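Local coordinates for AbyA5 (Verrucosispora maris, PDB 4YWF), which catalyses the elimination of acetate in spirotetronate biosynthesis, acting as a lyase although it resembles an esterase of the alpha/beta-hydrolase superfamily, at residues 240-244 with 245-249; 263-267 with 268-272; 274-277 with 278-281. The protein carries 4 engineered substitutions. All blocks are in the same frame, centred on the assembly; numbering follows the deposited sequence.

Contact 1: 240-244 with 245-249; sequences GAPVA and AFFTD
P242 meets both phenylalanines that follow it round the turn, its CB lying 3.7 Å from F246 CB and 4.1 Å from F247 CE2. The two aromatic rings also meet each other: F246 brings CD2 over the centre of one face of F247, 3.9 Å above the plane, while F247 CE1 lies in plane at the edge of the F246 ring. F246 reaches this place because its CG is anti to the backbone N (chi1 -178°), which brings the ring alongside P242 CB. At the rim of its ring, F247 CD2 lies 3.6 Å from V243 O.

The polar part of the turn centres on A244 O, which accepts F247 N at 3.0 Å, with a bent N-H...O angle of 141°, and T248 OG1 at 3.2 Å. The two donors arrive above opposite faces of the carbonyl plane, both well out of it and so off the lone-pair directions. Replacing F247 by an alanine removes the ring, and P242 and F246 CD2 would probably lose the surface they pack on, leaving a gap between them.

Further out, D311 fixes the chain's path through its carboxylate: OD1 accepts A244 N, and OD2 accepts V243 N and F246 N. P242 packs on F218 and H221 of helix 218-226, F247 meets the H221 ring, and V243 lies against helix 310-318. At the other end, D249 N-caps the next helix by accepting W252 N.

The segment leaves strand 233-239, the sixth strand along the chain, and opens a run of short helices that lasts until strand 296-301. In the alpha/beta-hydrolase fold this is the usual insertion point of a lid, and the geometry is consistent with a passage from the sheet into a lid-like helical region.

Contact 2: 263-267 with 268-272; sequences TLARL and TQTTP
A265 and R266 receive the two backbone bonds that define a Schellman motif at the C-terminal end of helix 258-268. T270 N reaches back to A265 O at 2.9 Å and is nearly straight (167°), whereas Q269 N donates to R266 O at 2.8 Å from well above the carbonyl plane. Q269 makes the reversal possible by taking a positive phi of 62°, and the chain then turns away from the helix.

L264 O is held twice by a single residue. T268 N donates to L264 O at 2.9 Å, and the hydroxyl T268 OG1 donates to it at 2.7 Å, the two coming from opposite faces of its plane. This double grip depends on the hydroxyl standing between the backbone N and the carbonyl carbon (chi1 59°), which folds OG1 back along the last turn. T268 OG1 is also an acceptor, for T270 OG1 donates to it at 2.7 Å. The result is a relay from T270 through T268 to the helix carbonyl, and it gives the buried T268 hydroxyl both a donor and an acceptor role.

L267 O is served by water, which donates to it and accepts from Q269 NE2 at 2.8 Å; the glutamine chain, extended beyond CG, thus carries its amide out to the water beside L267 O. L267 also bonds to the backbone of Y187. T271 OG1 finds its partner in T274 OG1, just before helix 275-278. The A265 methyl, CB, lies against the backbone at T271 C, 3.5 Å away, and makes an apolar contact with P272 CD at 4.1 Å.

Contact 3: 274-277 with 278-281; sequences TVFD and HVRN
The backbone from T274 to R280 makes one short helical turn that then loosens: H278 N donates to T274 O at 2.8 Å, but V279 N divides its hydrogen between a weak bond to V275 O at 3.0 Å and one to F276 O at 3.1 Å.

V279, the first residue to leave helical torsions, still packs on the turn, and its CG2 lies 4.2 Å from F276 CD1. The F276 ring continues the packing onto K250 and Q253 of helix 250-255, while V275 faces helix 258-268 and touches V261, L264 and T268.

R280 folds back over the end of the turn. Its NH1 donates to D277 O at 2.9 Å with an angle of 160°, and the oxygen lies only 9° out of the guanidinium plane, at the edge of the group. R280 N binds the same D277 O at 3.3 Å, from the opposite face of the carbonyl plane. This loop between backbone and side chain closes because CG stands between the backbone N and the carbonyl carbon (chi1 67°) and the chain runs extended from there to NE. N281 ND2 lies 4.2 Å above one face of the R280 guanidinium, offset toward its rim.

No salt bridge joins the two charged side chains, since D277 OD1 and R280 NE are 5.4 Å apart; the acid makes instead a long, weak ion pair with K250. The arginine therefore satisfies a main-chain acceptor at the helix end, and its positive charge would probably polarise that carbonyl, with the carboxylate adding at most a longer-range attraction.

Overall arrangement
The three contacts follow one another in the helical excursion between strands 233-239 and 296-301. Contact 1 lies nearest the sheet in chain order and is largely aromatic packing, whereas contacts 2 and 3 are helix ends dominated by hydrogen bonds. Contacts 2 and 3 are immediate neighbours, their centres about 10 Å apart, and T270 CG2 packs on H278 CD2 where helices 258-268 and 275-278 meet. Contact 1 joins both, through F246 on L264 and on F276, and through F247 on V279. All three are only partly buried: contact 1 is mostly buried, with four of its seven touching residues, contact 3 is mostly exposed, as suits its charged groups, and contact 2 lies between them.

Contact 1: 240-244 with 245-249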
loop_
_atom_site.group_PDB
_atom_site.type_symbol
_atom_site.label_atom_id
_atom_site.label_comp_id
_atom_site.label_asym_id
_atom_site.label_seq_id
_atom_site.Cartn_x
_atom_site.Cartn_y
_atom_site.Cartn_z
ATOM N N GLY A 240 -4.673 -8.634 -4.088
ATOM C CA GLY A 240 -3.407 -9.110 -4.658
ATOM C C GLY A 240 -2.279 -9.401 -3.695
ATOM O O GLY A 240 -1.098 -9.269 -4.052
ATOM N N ALA A 241 -2.603 -9.771 -2.462
ATOM C CA ALA A 241 -1.580 -9.989 -1.464
ATOM C C ALA A 241 -0.873 -11.260 -1.804
ATOM O O ALA A 241 -1.529 -12.265 -2.138
ATOM C CB ALA A 241 -2.163 -10.065 -0.024
ATOM N N PRO A 242 0.475 -11.272 -1.708
ATOM C CA PRO A 242 1.128 -12.605 -1.865
ATOM C C PRO A 242 0.962 -13.501 -0.604
ATOM O O PRO A 242 0.726 -12.992 0.503
ATOM C CB PRO A 242 2.620 -12.229 -2.086
ATOM C CG PRO A 242 2.761 -10.924 -1.344
ATOM C CD PRO A 242 1.441 -10.195 -1.525
ATOM N N VAL A 243 1.085 -14.825 -0.716
ATOM C CA VAL A 243 0.793 -15.708 0.437
ATOM C C VAL A 243 1.873 -16.793 0.691
ATOM O O VAL A 243 2.554 -16.746 1.711
ATOM C CB VAL A 243 -0.545 -16.395 0.279
ATOM C CG1 VAL A 243 -0.799 -17.250 1.503
ATOM C CG2 VAL A 243 -1.649 -15.350 0.033
ATOM N N ALA A 244 2.051 -17.713 -0.251
ATOM C CA ALA A 244 3.030 -18.783 -0.067
ATOM C C ALA A 244 3.819 -19.085 -1.295
ATOM O O ALA A 244 5.082 -19.100 -1.276
ATOM C CB ALA A 244 2.305 -20.077 0.416
ATOM N N ALA A 245 3.073 -19.473 -2.324
ATOM C CA ALA A 245 3.628 -19.724 -3.631
ATOM C C ALA A 245 4.511 -18.597 -4.209
ATOM O O ALA A 245 5.515 -18.882 -4.882
ATOM C CB ALA A 245 2.550 -20.050 -4.632
ATOM N N PHE A 246 4.134 -17.334 -3.988
ATOM C CA PHE A 246 5.003 -16.249 -4.408
ATOM C C PHE A 246 6.466 -16.439 -3.862
ATOM O O PHE A 246 7.433 -16.136 -4.528
ATOM C CB PHE A 246 4.428 -14.898 -3.968
ATOM C CG PHE A 246 5.255 -13.742 -4.400
ATOM C CD1 PHE A 246 5.199 -13.283 -5.675
ATOM C CD2 PHE A 246 6.171 -13.178 -3.526
ATOM C CE1 PHE A 246 6.031 -12.246 -6.105
ATOM C CE2 PHE A 246 7.008 -12.140 -3.926
ATOM C CZ PHE A 246 6.924 -11.661 -5.216
ATOM N N PHE A 247 6.589 -16.928 -2.644
ATOM C CA PHE A 247 7.822 -16.934 -1.942
ATOM C C PHE A 247 8.594 -18.224 -2.231
ATOM O O PHE A 247 9.763 -18.270 -1.999
ATOM C CB PHE A 247 7.562 -16.804 -0.459
ATOM C CG PHE A 247 6.919 -15.520 -0.075
ATOM C CD1 PHE A 247 7.681 -14.350 -0.018
ATOM C CD2 PHE A 247 5.547 -15.456 0.245
ATOM C CE1 PHE A 247 7.119 -13.135 0.341
ATOM C CE2 PHE A 247 4.992 -14.234 0.581
ATOM C CZ PHE A 247 5.758 -13.078 0.594
ATOM N N THR A 248 7.926 -19.245 -2.749
ATOM C CA THR A 248 8.501 -20.606 -2.866
ATOM C C THR A 248 8.463 -21.189 -4.262
ATOM O O THR A 248 9.133 -22.177 -4.526
ATOM C CB THR A 248 7.730 -21.633 -1.965
ATOM O OG1 THR A 248 6.418 -21.770 -2.480
ATOM C CG2 THR A 248 7.673 -21.169 -0.473
ATOM N N ASP A 249 7.676 -20.633 -5.158
ATOM C CA ASP A 249 7.543 -21.251 -6.501
ATOM C C ASP A 249 8.565 -20.647 -7.413
ATOM O O ASP A 249 8.394 -19.522 -7.880
ATOM C CB ASP A 249 6.173 -21.016 -7.075
ATOM C CG ASP A 249 6.009 -21.587 -8.456
ATOM O OD1 ASP A 249 6.996 -22.029 -9.098
ATOM O OD2 ASP A 249 4.869 -21.581 -8.927
#

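Contact 2: 263-267 with 268-272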
loop_
_atom_site.group_PDB
_atom_site.type_symbol
_atom_site.label_atom_id
_atom_site.label_comp_id
_atom_site.label_asym_id
_atom_site.label_seq_id
_atom_site.Cartn_x
_atom_site.Cartn_y
_atom_site.Cartn_z
ATOM N N THR A 263 12.657 -3.752 -7.429
ATOM C CA THR A 263 12.054 -3.084 -6.251
ATOM C C THR A 263 12.154 -3.901 -4.995
ATOM O O THR A 263 12.554 -3.409 -3.928
ATOM C CB THR A 263 10.578 -2.758 -6.526
ATOM O OG1 THR A 263 10.535 -1.944 -7.665
ATOM C CG2 THR A 263 9.934 -2.032 -5.387
ATOM N N LEU A 264 11.784 -5.177 -5.090
ATOM C CA LEU A 264 11.843 -6.024 -3.882
ATOM C C LEU A 264 13.240 -6.101 -3.324
ATOM O O LEU A 264 13.450 -6.073 -2.111
ATOM C CB LEU A 264 11.381 -7.464 -4.180
ATOM C CG LEU A 264 9.955 -7.931 -3.870
ATOM C CD1 LEU A 264 9.928 -9.468 -3.902
ATOM C CD2 LEU A 264 9.413 -7.453 -2.516
ATOM N N ALA A 265 14.203 -6.270 -4.220
ATOM C CA ALA A 265 15.588 -6.261 -3.830
ATOM C C ALA A 265 15.959 -4.915 -3.177
ATOM O O ALA A 265 16.613 -4.908 -2.148
ATOM C CB ALA A 265 16.463 -6.561 -5.023
ATOM N N ARG A 266 15.496 -3.781 -3.719
ATOM C CA ARG A 266 15.823 -2.489 -3.061
ATOM C C ARG A 266 15.191 -2.453 -1.683
ATOM O O ARG A 266 15.859 -2.260 -0.667
ATOM C CB ARG A 266 15.326 -1.266 -3.851
ATOM C CG ARG A 266 15.467 0.046 -3.044
ATOM C CD ARG A 266 16.931 0.378 -2.658
ATOM N NE ARG A 266 17.779 0.507 -3.872
ATOM C CZ ARG A 266 18.262 1.643 -4.408
ATOM N NH1 ARG A 266 18.052 2.848 -3.855
ATOM N NH2 ARG A 266 18.973 1.552 -5.531
ATOM N N LEU A 267 13.882 -2.680 -1.614
ATOM C CA LEU A 267 13.250 -2.597 -0.285
ATOM C C LEU A 267 13.842 -3.515 0.766
ATOM O O LEU A 267 13.973 -3.125 1.916
ATOM C CB LEU A 267 11.718 -2.795 -0.341
ATOM C CG LEU A 267 10.923 -2.059 -1.389
ATOM C CD1 LEU A 267 9.497 -2.476 -1.246
ATOM C CD2 LEU A 267 11.048 -0.525 -1.353
ATOM N N THR A 268 14.131 -4.764 0.398
ATOM C CA THR A 268 14.785 -5.694 1.320
ATOM C C THR A 268 16.276 -5.443 1.495
ATOM O O THR A 268 16.910 -6.056 2.371
ATOM C CB THR A 268 14.607 -7.151 0.863
ATOM O OG1 THR A 268 15.155 -7.350 -0.471
ATOM C CG2 THR A 268 13.085 -7.483 0.879
ATOM N N GLN A 269 16.850 -4.577 0.651
ATOM C CA GLN A 269 18.265 -4.289 0.684
ATOM C C GLN A 269 19.064 -5.562 0.392
ATOM O O GLN A 269 19.977 -5.910 1.097
ATOM C CB GLN A 269 18.660 -3.672 2.024
ATOM C CG GLN A 269 18.073 -2.265 2.144
ATOM C CD GLN A 269 18.183 -1.698 3.523
ATOM O OE1 GLN A 269 19.132 -1.974 4.238
ATOM N NE2 GLN A 269 17.179 -0.898 3.924
ATOM N N THR A 270 18.700 -6.225 -0.696
ATOM C CA THR A 270 19.400 -7.408 -1.166
ATOM C C THR A 270 19.672 -7.148 -2.591
ATOM O O THR A 270 19.673 -6.011 -2.946
ATOM C CB THR A 270 18.578 -8.681 -0.933
ATOM O OG1 THR A 270 17.308 -8.589 -1.575
ATOM C CG2 THR A 270 18.425 -8.892 0.518
ATOM N N THR A 271 19.885 -8.174 -3.408
ATOM C CA THR A 271 20.011 -8.018 -4.850
ATOM C C THR A 271 18.994 -8.946 -5.539
ATOM O O THR A 271 18.466 -9.803 -4.889
ATOM C CB THR A 271 21.447 -8.353 -5.326
ATOM O OG1 THR A 271 21.675 -9.758 -5.263
ATOM C CG2 THR A 271 22.468 -7.655 -4.443
ATOM N N PRO A 272 18.787 -8.790 -6.855
ATOM C CA PRO A 272 17.934 -9.609 -7.709
ATOM C C PRO A 272 18.225 -11.137 -7.713
ATOM O O PRO A 272 17.288 -11.938 -7.745
ATOM C CB PRO A 272 18.198 -9.018 -9.114
ATOM C CG PRO A 272 18.472 -7.577 -8.834
ATOM C CD PRO A 272 19.372 -7.658 -7.625
HETATM O O HOH W 1 14.712 -0.356 2.755
#

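Contact 3: 274-277 with 278-281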
loop_
_atom_site.group_PDB
_atom_site.type_symbol
_atom_site.label_atom_id
_atom_site.label_comp_id
_atom_site.label_asym_id
_atom_site.label_seq_id
_atom_site.Cartn_x
_atom_site.Cartn_y
_atom_site.Cartn_z
ATOM N N THR A 274 19.671 -12.693 -5.182
ATOM C CA THR A 274 19.488 -13.191 -3.831
ATOM C C THR A 274 18.060 -12.924 -3.242
ATOM O O THR A 274 17.731 -13.492 -2.219
ATOM C CB THR A 274 20.558 -12.603 -2.882
ATOM O OG1 THR A 274 20.472 -11.176 -2.885
ATOM C CG2 THR A 274 21.980 -13.022 -3.316
ATOM N N VAL A 275 17.238 -12.089 -3.869
ATOM C CA VAL A 275 16.039 -11.609 -3.163
ATOM C C VAL A 275 15.035 -12.728 -2.867
ATOM O O VAL A 275 14.614 -12.886 -1.742
ATOM C CB VAL A 275 15.372 -10.377 -3.837
ATOM C CG1 VAL A 275 14.905 -10.673 -5.237
ATOM C CG2 VAL A 275 14.217 -9.844 -2.958
ATOM N N PHE A 276 14.732 -13.570 -3.832
ATOM C CA PHE A 276 13.798 -14.681 -3.601
ATOM C C PHE A 276 14.253 -15.699 -2.573
ATOM O O PHE A 276 13.446 -16.142 -1.757
ATOM C CB PHE A 276 13.445 -15.330 -4.898
ATOM C CG PHE A 276 12.571 -14.474 -5.739
ATOM C CD1 PHE A 276 11.328 -14.016 -5.234
ATOM C CD2 PHE A 276 12.935 -14.112 -6.999
ATOM C CE1 PHE A 276 10.510 -13.198 -5.985
ATOM C CE2 PHE A 276 12.125 -13.323 -7.753
ATOM C CZ PHE A 276 10.916 -12.857 -7.257
ATOM N N ASP A 277 15.559 -15.993 -2.550
ATOM C CA ASP A 277 16.124 -16.817 -1.527
ATOM C C ASP A 277 15.942 -16.118 -0.241
ATOM O O ASP A 277 15.605 -16.730 0.800
ATOM C CB ASP A 277 17.631 -17.051 -1.717
ATOM C CG ASP A 277 17.933 -18.146 -2.675
ATOM O OD1 ASP A 277 17.005 -18.917 -3.083
ATOM O OD2 ASP A 277 19.114 -18.231 -3.039
ATOM N N HIS A 278 16.151 -14.810 -0.289
ATOM C CA HIS A 278 16.024 -14.024 0.918
ATOM C C HIS A 278 14.608 -14.132 1.550
ATOM O O HIS A 278 14.486 -14.140 2.764
ATOM C CB HIS A 278 16.451 -12.567 0.656
ATOM C CG HIS A 278 16.472 -11.719 1.888
ATOM N ND1 HIS A 278 17.357 -11.919 2.920
ATOM C CD2 HIS A 278 15.699 -10.677 2.261
ATOM C CE1 HIS A 278 17.131 -11.047 3.880
ATOM N NE2 HIS A 278 16.129 -10.275 3.503
ATOM N N VAL A 279 13.571 -14.229 0.738
ATOM C CA VAL A 279 12.180 -14.143 1.269
ATOM C C VAL A 279 11.544 -15.541 1.319
ATOM O O VAL A 279 10.340 -15.676 1.593
ATOM C CB VAL A 279 11.300 -13.182 0.441
ATOM C CG1 VAL A 279 11.871 -11.772 0.500
ATOM C CG2 VAL A 279 11.190 -13.612 -1.031
ATOM N N ARG A 280 12.368 -16.573 1.085
ATOM C CA ARG A 280 11.843 -17.942 0.998
ATOM C C ARG A 280 11.057 -18.329 2.257
ATOM O O ARG A 280 9.923 -18.761 2.134
ATOM C CB ARG A 280 12.915 -18.964 0.611
ATOM C CG ARG A 280 14.035 -19.214 1.634
ATOM C CD ARG A 280 15.192 -20.002 0.991
ATOM N NE ARG A 280 16.126 -20.549 1.974
ATOM C CZ ARG A 280 17.110 -19.867 2.563
ATOM N NH1 ARG A 280 17.309 -18.580 2.284
ATOM N NH2 ARG A 280 17.897 -20.477 3.453
ATOM N N ASN A 281 11.551 -18.065 3.444
ATOM C CA ASN A 281 10.816 -18.491 4.622
ATOM C C ASN A 281 9.734 -17.505 5.081
ATOM O O ASN A 281 9.255 -17.592 6.193
ATOM C CB ASN A 281 11.783 -18.873 5.751
ATOM C CG ASN A 281 12.772 -19.978 5.311
ATOM O OD1 ASN A 281 12.377 -21.013 4.743
ATOM N ND2 ASN A 281 14.046 -19.767 5.574
#